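Local coordinates for CysQ, sulfite synthesis pathway protein (Bacteroides thetaiotaomicron VPI-5482, PDB 3B8B), which probably converts adenosine 3',5'-bisphosphate to AMP and phosphate with the help of magnesium, as a CysQ member of the inositol monophosphatase superfamily, at residues R240-E246 with L279-I285; G260-A266 with F284-R290. All blocks are in the same frame, centred on the assembly; numbering follows the deposited sequence. Where two conformers were deposited one is given.

Contact 1: residues R240-E246 with L279-I285; sequences RFAPTME and LLNPWFI. With SO4 (sulfate ion), chain B.
Residues 240-246 pair antiparallel with 279-285 in a broken two-strand contact of the inositol monophosphatase fold, running from the edge of the C-terminal sheet to the start of helix 246-258, which carries Asp248, a predicted magnesium ligand. At one end Arg240 and Phe284 form a hydrogen-bonded pair; Arg240 N meets Phe284 O at 2.8 Å, nearly straight (175°). On the same face, Arg240 CB sits over the Phe284 ring, 3.8 Å from its centroid. That ring rises beside Arg240 because its CG stands between the backbone N and the carbonyl carbon (chi1 67°), and Thr244 OG1 lies at its edge, in plane. The guanidinium runs on past the ring to a sulfate, probably from the crystallisation liquor: NH1 bonds O1 and NH2 bonds O3, with Ser194 and Lys226 binding the same ion; NH1 also bonds Tyr238 OH. Phe241 lies on Trp283 with CB over the indole five-membered ring, while its own ring, nearly parallel to the six-membered ring (5°), is slid so far that they barely overlap. Where the strands part, a water joins them, within hydrogen-bonding distance of Ala242 O, Pro282 O and Thr244 OG1. Beyond it Asn281 N bonds Thr244 O, and Glu246, whose carboxylate is held by Lys276 and Asn275, lays CD against Leu279 CD2 at 3.6 Å; Glu246 N closes the pairing on Leu279 O at 2.9 Å.

Contact 2: residues G260-A266 with F284-R290; sequences GMEVYQA and FIVEAKR
Tyr264 and Arg290 stack across an antiparallel strand pair, 261-265 against 284-288, in the C-terminal sheet of the inositol monophosphatase fold. The guanidinium lies flat on one face of the phenol ring, CZ 3.7 Å from the ring centroid and the planes 6° apart, a cation-pi stack. The arginine gets there by running extended from CG to NE, antiparallel to the tyrosine side chain, which also brings CD over the ring; its backbone N donates to Tyr264 OH, almost straight at 178°. Glu287 fixes the guanidinium's rotation by a salt bridge, NE and NH1 gripping OE2 and OE1 side-on: both oxygens lie in the guanidinium plane, but the nitrogens come from above the carboxylate plane. NH2 turns to Glu269. With an alanine in place of Arg290, Tyr264 is likely to lose the flat cation stacked on this face and Glu287 its charged mate. Glu262 CG packs on the opposite face of the ring, 3.4 Å above its plane; its carboxylate, bound by His253 and Arg257, also accepts the N-H of Val263 at OE1. On the other side of the sheet Val263 lies beside Val286, CG2 to CG2 at 3.9 Å, and with CG1 anti to the backbone N (chi1 -177°) reaches Phe284 CD1 at 3.7 Å. The pairing runs out where Lys289 N meets Gly260 O at 3.0 Å, in the carbonyl plane on a lone pair.

Both contacts are built on strand 280-288, contact 1 using its broken first half and contact 2 its regular end, and Phe284 and Ile285 serve both. Strand 238-240, through Arg240, and strand 261-265 pair with opposite edges of it, and Trp283 O probably bonds Ala266 N while Phe241 CE1 packs on Ala266 CB. Both are partly buried: Phe284 and the Val263-Val286 face lie inside, Trp283, Pro243 and Lys289 at the surface. Contact 1 lies nearer the predicted metal site and joins its backbone pairing to aromatic packing, a bridging water and an anion at one end. Contact 2 is a continuous strand pair, apolar on the valine face, with a charged stack on the face of Tyr264.

Contact 1: residues R240-E246 with L279-I285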
ATOM      1  N   ARG A 240      -3.212 -12.160  -6.929  1.00 20.31           N
ATOM      2  CA  ARG A 240      -4.495 -11.460  -6.965  1.00 19.67           C
ATOM      3  C   ARG A 240      -4.982 -11.444  -8.411  1.00 19.31           C
ATOM      4  O   ARG A 240      -4.569 -10.609  -9.219  1.00 19.71           O
ATOM      5  CB  ARG A 240      -4.408 -10.056  -6.371  1.00 20.16           C
ATOM      6  CG  ARG A 240      -5.770  -9.439  -6.111  1.00 21.70           C
ATOM      7  CD  ARG A 240      -6.425 -10.228  -5.037  1.00 24.09           C
ATOM      8  NE  ARG A 240      -7.774  -9.815  -4.706  1.00 27.97           N
ATOM      9  CZ  ARG A 240      -8.059  -8.827  -3.859  1.00 30.14           C
ATOM     10  NH1 ARG A 240      -7.088  -8.105  -3.312  1.00 26.89           N
ATOM     11  NH2 ARG A 240      -9.328  -8.556  -3.560  1.00 31.08           N
ATOM     12  N   PHE A 241      -5.843 -12.409  -8.732  1.00 18.63           N
ATOM     13  CA  PHE A 241      -6.402 -12.545 -10.088  1.00 18.71           C
ATOM     14  C   PHE A 241      -7.798 -11.935 -10.091  1.00 19.74           C
ATOM     15  O   PHE A 241      -8.828 -12.619 -10.224  1.00 19.35           O
ATOM     16  CB  PHE A 241      -6.394 -14.005 -10.528  1.00 19.65           C
ATOM     17  CG  PHE A 241      -5.011 -14.618 -10.641  1.00 18.30           C
ATOM     18  CD1 PHE A 241      -3.844 -13.910 -10.311  1.00 22.61           C
ATOM     19  CD2 PHE A 241      -4.878 -15.914 -11.069  1.00 22.25           C
ATOM     20  CE1 PHE A 241      -2.586 -14.532 -10.415  1.00 21.83           C
ATOM     21  CE2 PHE A 241      -3.640 -16.514 -11.200  1.00 21.90           C
ATOM     22  CZ  PHE A 241      -2.507 -15.835 -10.859  1.00 22.25           C
ATOM     23  N   ALA A 242      -7.785 -10.616  -9.906  1.00 19.62           N
ATOM     24  CA  ALA A 242      -8.970  -9.817  -9.686  1.00 19.83           C
ATOM     25  C   ALA A 242      -8.589  -8.401 -10.092  1.00 20.64           C
ATOM     26  O   ALA A 242      -7.425  -8.038  -9.995  1.00 20.91           O
ATOM     27  CB  ALA A 242      -9.390  -9.877  -8.224  1.00 20.22           C
ATOM     28  N   PRO A 243      -9.564  -7.592 -10.487  1.00 20.67           N
ATOM     29  CA  PRO A 243      -9.299  -6.209 -10.821  1.00 20.55           C
ATOM     30  C   PRO A 243      -8.940  -5.372  -9.574  1.00 20.98           C
ATOM     31  O   PRO A 243      -9.594  -5.476  -8.532  1.00 21.67           O
ATOM     32  CB  PRO A 243     -10.603  -5.746 -11.490  1.00 21.79           C
ATOM     33  CG  PRO A 243     -11.635  -6.629 -10.912  1.00 21.00           C
ATOM     34  CD  PRO A 243     -10.993  -7.933 -10.609  1.00 21.31           C
ATOM     35  N   THR A 244      -7.848  -4.619  -9.675  1.00 20.27           N
ATOM     36  CA  THR A 244      -7.446  -3.653  -8.634  1.00 20.55           C
ATOM     37  C   THR A 244      -6.982  -2.412  -9.378  1.00 20.86           C
ATOM     38  O   THR A 244      -6.786  -2.463 -10.569  1.00 19.34           O
ATOM     39  CB  THR A 244      -6.304  -4.188  -7.761  1.00 20.84           C
ATOM     40  OG1 THR A 244      -5.117  -4.371  -8.551  1.00 20.46           O
ATOM     41  CG2 THR A 244      -6.676  -5.482  -7.032  1.00 20.74           C
HETATM   42  N   MSE A 245      -6.856  -1.292  -8.664  1.00 20.81           N
HETATM   43  CA  MSE A 245      -6.437  -0.035  -9.232  1.00 20.89           C
HETATM   44  C   MSE A 245      -4.969   0.250  -8.875  1.00 19.52           C
HETATM   45  O   MSE A 245      -4.478  -0.157  -7.815  1.00 19.52           O
HETATM   46  CB  MSE A 245      -7.312   1.130  -8.719  1.00 21.70           C
HETATM   47  CG  MSE A 245      -8.788   0.970  -8.983  1.00 25.20           C
HETATM   48 SE   MSE A 245      -9.155   0.963 -10.896  0.80 32.86          SE
HETATM   49  CE  MSE A 245      -8.950   2.781 -11.272  1.00 26.63           C
ATOM     50  N   GLU A 246      -4.296   0.982  -9.751  1.00 20.20           N
ATOM     51  CA  GLU A 246      -2.880   1.331  -9.552  1.00 19.91           C
ATOM     52  C   GLU A 246      -2.561   1.862  -8.162  1.00 19.60           C
ATOM     53  O   GLU A 246      -1.549   1.520  -7.575  1.00 19.83           O
ATOM     54  CB  GLU A 246      -2.410   2.357 -10.557  1.00 19.77           C
ATOM     55  CG  GLU A 246      -2.226   1.832 -11.989  1.00 19.42           C
ATOM     56  CD  GLU A 246      -1.576   2.848 -12.896  1.00 21.19           C
ATOM     57  OE1 GLU A 246      -0.934   3.811 -12.383  1.00 20.59           O
ATOM     58  OE2 GLU A 246      -1.654   2.682 -14.129  1.00 19.31           O
ATOM     59  N   LEU A 279      -6.158   2.989 -15.499  1.00 21.90           N
ATOM     60  CA  LEU A 279      -5.622   2.818 -14.150  1.00 21.72           C
ATOM     61  C   LEU A 279      -5.940   1.471 -13.453  1.00 20.53           C
ATOM     62  O   LEU A 279      -5.460   1.186 -12.349  1.00 20.00           O
ATOM     63  CB  LEU A 279      -6.053   4.000 -13.268  1.00 21.99           C
ATOM     64  CG  LEU A 279      -5.489   5.352 -13.729  1.00 23.08           C
ATOM     65  CD1 LEU A 279      -6.099   6.472 -12.849  1.00 23.75           C
ATOM     66  CD2 LEU A 279      -3.936   5.398 -13.685  1.00 22.97           C
ATOM     67  N   LEU A 280      -6.724   0.606 -14.107  1.00 20.47           N
ATOM     68  CA  LEU A 280      -6.823  -0.777 -13.671  1.00 20.38           C
ATOM     69  C   LEU A 280      -5.474  -1.458 -13.829  1.00 19.89           C
ATOM     70  O   LEU A 280      -4.812  -1.285 -14.860  1.00 20.10           O
ATOM     71  CB  LEU A 280      -7.834  -1.561 -14.528  1.00 20.86           C
ATOM     72  CG  LEU A 280      -9.300  -1.386 -14.157  1.00 22.80           C
ATOM     73  CD1 LEU A 280     -10.238  -1.772 -15.311  1.00 22.58           C
ATOM     74  CD2 LEU A 280      -9.610  -2.188 -12.920  1.00 23.31           C
ATOM     75  N   ASN A 281      -5.104  -2.230 -12.815  1.00 19.40           N
ATOM     76  CA  ASN A 281      -4.016  -3.207 -12.917  1.00 19.27           C
ATOM     77  C   ASN A 281      -4.571  -4.460 -13.581  1.00 19.99           C
ATOM     78  O   ASN A 281      -5.700  -4.867 -13.261  1.00 19.53           O
ATOM     79  CB  ASN A 281      -3.491  -3.663 -11.544  1.00 19.46           C
ATOM     80  CG  ASN A 281      -2.827  -2.567 -10.716  1.00 19.31           C
ATOM     81  OD1 ASN A 281      -3.070  -2.463  -9.473  1.00 21.78           O
ATOM     82  ND2 ASN A 281      -1.975  -1.798 -11.332  1.00 15.48           N
ATOM     83  N   PRO A 282      -3.726  -5.172 -14.342  1.00 19.77           N
ATOM     84  CA  PRO A 282      -4.033  -6.580 -14.635  1.00 20.30           C
ATOM     85  C   PRO A 282      -3.849  -7.445 -13.395  1.00 19.46           C
ATOM     86  O   PRO A 282      -3.422  -6.951 -12.328  1.00 19.24           O
ATOM     87  CB  PRO A 282      -2.980  -6.959 -15.683  1.00 20.68           C
ATOM     88  CG  PRO A 282      -1.804  -6.117 -15.340  1.00 22.10           C
ATOM     89  CD  PRO A 282      -2.402  -4.777 -14.856  1.00 20.43           C
ATOM     90  N   TRP A 283      -4.112  -8.744 -13.537  1.00 18.92           N
ATOM     91  CA  TRP A 283      -3.788  -9.707 -12.511  1.00 19.16           C
ATOM     92  C   TRP A 283      -2.329  -9.555 -12.107  1.00 19.19           C
ATOM     93  O   TRP A 283      -1.481  -9.337 -12.974  1.00 18.80           O
ATOM     94  CB  TRP A 283      -3.957 -11.113 -13.033  1.00 20.34           C
ATOM     95  CG  TRP A 283      -5.362 -11.508 -13.347  1.00 20.45           C
ATOM     96  CD1 TRP A 283      -6.489 -10.817 -13.075  1.00 21.37           C
ATOM     97  CD2 TRP A 283      -5.772 -12.752 -13.911  1.00 21.14           C
ATOM     98  NE1 TRP A 283      -7.600 -11.552 -13.467  1.00 21.68           N
ATOM     99  CE2 TRP A 283      -7.174 -12.739 -13.991  1.00 19.66           C
ATOM    100  CE3 TRP A 283      -5.086 -13.867 -14.362  1.00 20.68           C
ATOM    101  CZ2 TRP A 283      -7.908 -13.817 -14.508  1.00 20.83           C
ATOM    102  CZ3 TRP A 283      -5.814 -14.945 -14.865  1.00 22.44           C
ATOM    103  CH2 TRP A 283      -7.202 -14.897 -14.949  1.00 20.62           C
ATOM    104  N   PHE A 284      -2.044  -9.715 -10.816  1.00 18.18           N
ATOM    105  CA  PHE A 284      -0.652  -9.662 -10.343  1.00 18.76           C
ATOM    106  C   PHE A 284      -0.334 -10.767  -9.347  1.00 18.99           C
ATOM    107  O   PHE A 284      -1.239 -11.401  -8.796  1.00 19.63           O
ATOM    108  CB  PHE A 284      -0.313  -8.272  -9.774  1.00 18.75           C
ATOM    109  CG  PHE A 284      -1.038  -7.915  -8.513  1.00 17.23           C
ATOM    110  CD1 PHE A 284      -0.563  -8.350  -7.286  1.00 20.76           C
ATOM    111  CD2 PHE A 284      -2.195  -7.130  -8.529  1.00 19.10           C
ATOM    112  CE1 PHE A 284      -1.195  -8.030  -6.129  1.00 20.70           C
ATOM    113  CE2 PHE A 284      -2.836  -6.806  -7.350  1.00 19.83           C
ATOM    114  CZ  PHE A 284      -2.327  -7.245  -6.145  1.00 20.51           C
ATOM    115  N   ILE A 285       0.965 -10.956  -9.137  1.00 18.92           N
ATOM    116  CA  ILE A 285       1.515 -11.918  -8.184  0.50 19.51           C
ATOM    117  C   ILE A 285       2.713 -11.279  -7.489  1.00 19.31           C
ATOM    118  O   ILE A 285       3.679 -10.865  -8.160  1.00 19.31           O
ATOM    119  CB  ILE A 285       2.036 -13.183  -8.868  0.50 19.80           C
ATOM    120  CG1 ILE A 285       0.927 -13.901  -9.635  0.50 19.95           C
ATOM    121  CG2 ILE A 285       2.638 -14.154  -7.855  0.50 20.15           C
ATOM    122  CD1 ILE A 285       1.471 -14.929 -10.547  0.50 21.32           C
TER
HETATM  123  S   SO4 B 269      -8.725  -6.124  -0.588  1.00 35.14           S
HETATM  124  O1  SO4 B 269      -7.374  -6.115  -1.158  1.00 26.87           O
HETATM  125  O2  SO4 B 269      -9.021  -4.762  -0.124  1.00 33.03           O
HETATM  126  O3  SO4 B 269      -9.687  -6.438  -1.669  1.00 36.43           O
HETATM  127  O4  SO4 B 269      -8.924  -7.094   0.435  1.00 31.63           O
HETATM  128  O   HOH W   1      -5.272  -6.424 -10.247  1.00 17.80           O

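Contact 2: residues G260-A266 with F284-R290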
ATOM      1  N   GLY A 260      13.424  -6.996  -1.784  1.00 18.89           N
ATOM      2  CA  GLY A 260      13.881  -8.093  -2.595  1.00 19.49           C
ATOM      3  C   GLY A 260      12.787  -8.900  -3.254  1.00 19.19           C
ATOM      4  O   GLY A 260      13.043  -9.986  -3.800  1.00 20.29           O
HETATM    5  N   MSE A 261      11.567  -8.363  -3.210  1.00 19.37           N
HETATM    6  CA  MSE A 261      10.409  -9.004  -3.798  1.00 19.01           C
HETATM    7  C   MSE A 261      10.045  -8.245  -5.079  1.00 19.22           C
HETATM    8  O   MSE A 261      10.730  -7.300  -5.474  1.00 20.24           O
HETATM    9  CB  MSE A 261       9.204  -9.021  -2.826  1.00 19.38           C
HETATM   10  CG  MSE A 261       9.540  -9.363  -1.396  1.00 20.11           C
HETATM   11 SE   MSE A 261      10.299 -11.149  -1.155  0.80 26.47          SE
HETATM   12  CE  MSE A 261      11.003 -10.867   0.697  1.00 21.18           C
ATOM     13  N   GLU A 262       8.964  -8.660  -5.721  1.00 19.78           N
ATOM     14  CA  GLU A 262       8.488  -8.001  -6.930  1.00 19.65           C
ATOM     15  C   GLU A 262       6.987  -8.246  -7.075  1.00 19.40           C
ATOM     16  O   GLU A 262       6.455  -9.211  -6.514  1.00 20.26           O
ATOM     17  CB  GLU A 262       9.267  -8.505  -8.137  1.00 19.76           C
ATOM     18  CG  GLU A 262       9.026  -7.806  -9.456  1.00 21.71           C
ATOM     19  CD  GLU A 262       9.226  -6.322  -9.379  1.00 21.11           C
ATOM     20  OE1 GLU A 262       8.259  -5.633  -9.020  1.00 20.55           O
ATOM     21  OE2 GLU A 262      10.321  -5.854  -9.730  1.00 22.53           O
ATOM     22  N   VAL A 263       6.318  -7.336  -7.775  1.00 18.74           N
ATOM     23  CA  VAL A 263       4.890  -7.466  -8.058  1.00 18.31           C
ATOM     24  C   VAL A 263       4.776  -7.630  -9.589  1.00 18.31           C
ATOM     25  O   VAL A 263       4.819  -6.651 -10.359  1.00 18.04           O
ATOM     26  CB  VAL A 263       4.056  -6.266  -7.567  1.00 18.53           C
ATOM     27  CG1 VAL A 263       2.560  -6.509  -7.829  1.00 19.67           C
ATOM     28  CG2 VAL A 263       4.319  -6.008  -6.076  1.00 19.23           C
ATOM     29  N   TYR A 264       4.664  -8.880 -10.014  1.00 17.65           N
ATOM     30  CA  TYR A 264       4.630  -9.232 -11.438  1.00 18.64           C
ATOM     31  C   TYR A 264       3.217  -9.154 -11.993  1.00 18.89           C
ATOM     32  O   TYR A 264       2.237  -9.497 -11.293  1.00 19.50           O
ATOM     33  CB  TYR A 264       5.153 -10.667 -11.645  1.00 19.66           C
ATOM     34  CG  TYR A 264       6.614 -10.807 -11.326  1.00 18.47           C
ATOM     35  CD1 TYR A 264       7.578 -10.352 -12.219  1.00 21.01           C
ATOM     36  CD2 TYR A 264       7.046 -11.346 -10.110  1.00 20.11           C
ATOM     37  CE1 TYR A 264       8.919 -10.446 -11.921  1.00 22.49           C
ATOM     38  CE2 TYR A 264       8.394 -11.443  -9.811  1.00 19.82           C
ATOM     39  CZ  TYR A 264       9.315 -11.005 -10.701  1.00 21.65           C
ATOM     40  OH  TYR A 264      10.670 -11.072 -10.439  1.00 22.95           O
ATOM     41  N   GLN A 265       3.110  -8.768 -13.257  1.00 18.45           N
ATOM     42  CA  GLN A 265       1.905  -9.037 -14.030  1.00 18.93           C
ATOM     43  C   GLN A 265       1.788 -10.561 -14.135  1.00 19.11           C
ATOM     44  O   GLN A 265       2.704 -11.238 -14.603  1.00 19.85           O
ATOM     45  CB  GLN A 265       1.983  -8.383 -15.400  1.00 19.10           C
ATOM     46  CG  GLN A 265       2.021  -6.859 -15.361  1.00 19.35           C
ATOM     47  CD  GLN A 265       2.134  -6.278 -16.754  1.00 20.30           C
ATOM     48  OE1 GLN A 265       1.327  -6.617 -17.649  1.00 20.63           O
ATOM     49  NE2 GLN A 265       3.150  -5.432 -16.983  1.00 19.27           N
ATOM     50  N   ALA A 266       0.677 -11.098 -13.676  1.00 19.50           N
ATOM     51  CA  ALA A 266       0.500 -12.556 -13.660  1.00 20.82           C
ATOM     52  C   ALA A 266       0.568 -13.092 -15.078  1.00 21.24           C
ATOM     53  O   ALA A 266      -0.101 -12.587 -15.986  1.00 21.54           O
ATOM     54  CB  ALA A 266      -0.805 -12.943 -12.979  1.00 21.84           C
ATOM     55  N   PHE A 284      -2.044  -9.715 -10.816  1.00 18.18           N
ATOM     56  CA  PHE A 284      -0.652  -9.662 -10.343  1.00 18.76           C
ATOM     57  C   PHE A 284      -0.334 -10.767  -9.347  1.00 18.99           C
ATOM     58  O   PHE A 284      -1.239 -11.401  -8.796  1.00 19.63           O
ATOM     59  CB  PHE A 284      -0.313  -8.272  -9.774  1.00 18.75           C
ATOM     60  CG  PHE A 284      -1.038  -7.915  -8.513  1.00 17.23           C
ATOM     61  CD1 PHE A 284      -0.563  -8.350  -7.286  1.00 20.76           C
ATOM     62  CD2 PHE A 284      -2.195  -7.130  -8.529  1.00 19.10           C
ATOM     63  CE1 PHE A 284      -1.195  -8.030  -6.129  1.00 20.70           C
ATOM     64  CE2 PHE A 284      -2.836  -6.806  -7.350  1.00 19.83           C
ATOM     65  CZ  PHE A 284      -2.327  -7.245  -6.145  1.00 20.51           C
ATOM     66  N   ILE A 285       0.965 -10.956  -9.137  1.00 18.92           N
ATOM     67  CA  ILE A 285       1.515 -11.918  -8.184  0.50 19.51           C
ATOM     68  C   ILE A 285       2.713 -11.279  -7.489  1.00 19.31           C
ATOM     69  O   ILE A 285       3.679 -10.865  -8.160  1.00 19.31           O
ATOM     70  CB  ILE A 285       2.036 -13.183  -8.868  0.50 19.80           C
ATOM     71  CG1 ILE A 285       0.927 -13.901  -9.635  0.50 19.95           C
ATOM     72  CG2 ILE A 285       2.638 -14.154  -7.855  0.50 20.15           C
ATOM     73  CD1 ILE A 285       1.471 -14.929 -10.547  0.50 21.32           C
ATOM     74  N   VAL A 286       2.668 -11.225  -6.164  1.00 18.70           N
ATOM     75  CA  VAL A 286       3.769 -10.721  -5.367  1.00 19.23           C
ATOM     76  C   VAL A 286       4.553 -11.919  -4.851  1.00 19.49           C
ATOM     77  O   VAL A 286       3.975 -12.820  -4.218  1.00 19.64           O
ATOM     78  CB  VAL A 286       3.270  -9.894  -4.169  1.00 19.06           C
ATOM     79  CG1 VAL A 286       4.465  -9.141  -3.506  1.00 19.36           C
ATOM     80  CG2 VAL A 286       2.150  -8.913  -4.564  1.00 20.12           C
ATOM     81  N   GLU A 287       5.855 -11.935  -5.115  1.00 18.95           N
ATOM     82  CA  GLU A 287       6.710 -13.058  -4.703  1.00 20.05           C
ATOM     83  C   GLU A 287       8.157 -12.565  -4.695  1.00 19.72           C
ATOM     84  O   GLU A 287       8.448 -11.440  -5.104  1.00 19.70           O
ATOM     85  CB  GLU A 287       6.511 -14.259  -5.654  1.00 20.16           C
ATOM     86  CG  GLU A 287       6.895 -13.963  -7.094  1.00 21.09           C
ATOM     87  CD  GLU A 287       6.580 -15.103  -8.098  1.00 26.86           C
ATOM     88  OE1 GLU A 287       5.433 -15.211  -8.571  1.00 33.30           O
ATOM     89  OE2 GLU A 287       7.508 -15.829  -8.446  1.00 31.79           O
ATOM     90  N   ALA A 288       9.082 -13.415  -4.256  1.00 20.35           N
ATOM     91  CA  ALA A 288      10.499 -13.096  -4.327  1.00 20.92           C
ATOM     92  C   ALA A 288      10.929 -12.762  -5.749  1.00 21.06           C
ATOM     93  O   ALA A 288      10.427 -13.367  -6.696  1.00 21.27           O
ATOM     94  CB  ALA A 288      11.320 -14.285  -3.782  1.00 21.74           C
ATOM     95  N   LYS A 289      11.835 -11.811  -5.910  1.00 22.51           N
ATOM     96  CA  LYS A 289      12.313 -11.458  -7.246  1.00 23.73           C
ATOM     97  C   LYS A 289      12.865 -12.709  -7.909  1.00 24.77           C
ATOM     98  O   LYS A 289      13.628 -13.451  -7.303  1.00 24.48           O
ATOM     99  CB  LYS A 289      13.382 -10.372  -7.180  1.00 24.03           C
ATOM    100  CG  LYS A 289      13.802  -9.813  -8.530  1.00 26.28           C
ATOM    101  CD  LYS A 289      14.868  -8.707  -8.386  1.00 28.99           C
ATOM    102  CE  LYS A 289      15.380  -8.236  -9.747  1.00 34.11           C
ATOM    103  NZ  LYS A 289      14.296  -7.476 -10.444  1.00 39.10           N
ATOM    104  N   ARG A 290      12.435 -12.964  -9.141  1.00 25.43           N
ATOM    105  CA  ARG A 290      12.848 -14.156  -9.857  1.00 27.19           C
ATOM    106  C   ARG A 290      14.322 -14.011 -10.274  1.00 27.61           C
ATOM    107  O   ARG A 290      14.751 -12.930 -10.700  1.00 28.26           O
ATOM    108  CB  ARG A 290      11.910 -14.364 -11.051  1.00 26.53           C
ATOM    109  CG  ARG A 290      10.492 -14.687 -10.629  1.00 25.56           C
ATOM    110  CD  ARG A 290       9.510 -14.501 -11.778  1.00 26.17           C
ATOM    111  NE  ARG A 290       8.144 -14.664 -11.328  1.00 24.75           N
ATOM    112  CZ  ARG A 290       7.083 -14.330 -12.058  1.00 25.00           C
ATOM    113  NH1 ARG A 290       5.876 -14.473 -11.558  1.00 26.94           N
ATOM    114  NH2 ARG A 290       7.237 -13.900 -13.290  1.00 24.07           N
TER
HETATM  115  O   HOH W   2      12.253  -9.431 -12.058  1.00 32.05           O
HETATM  116  O   HOH W   3       3.883 -13.999 -13.635  1.00 28.47           O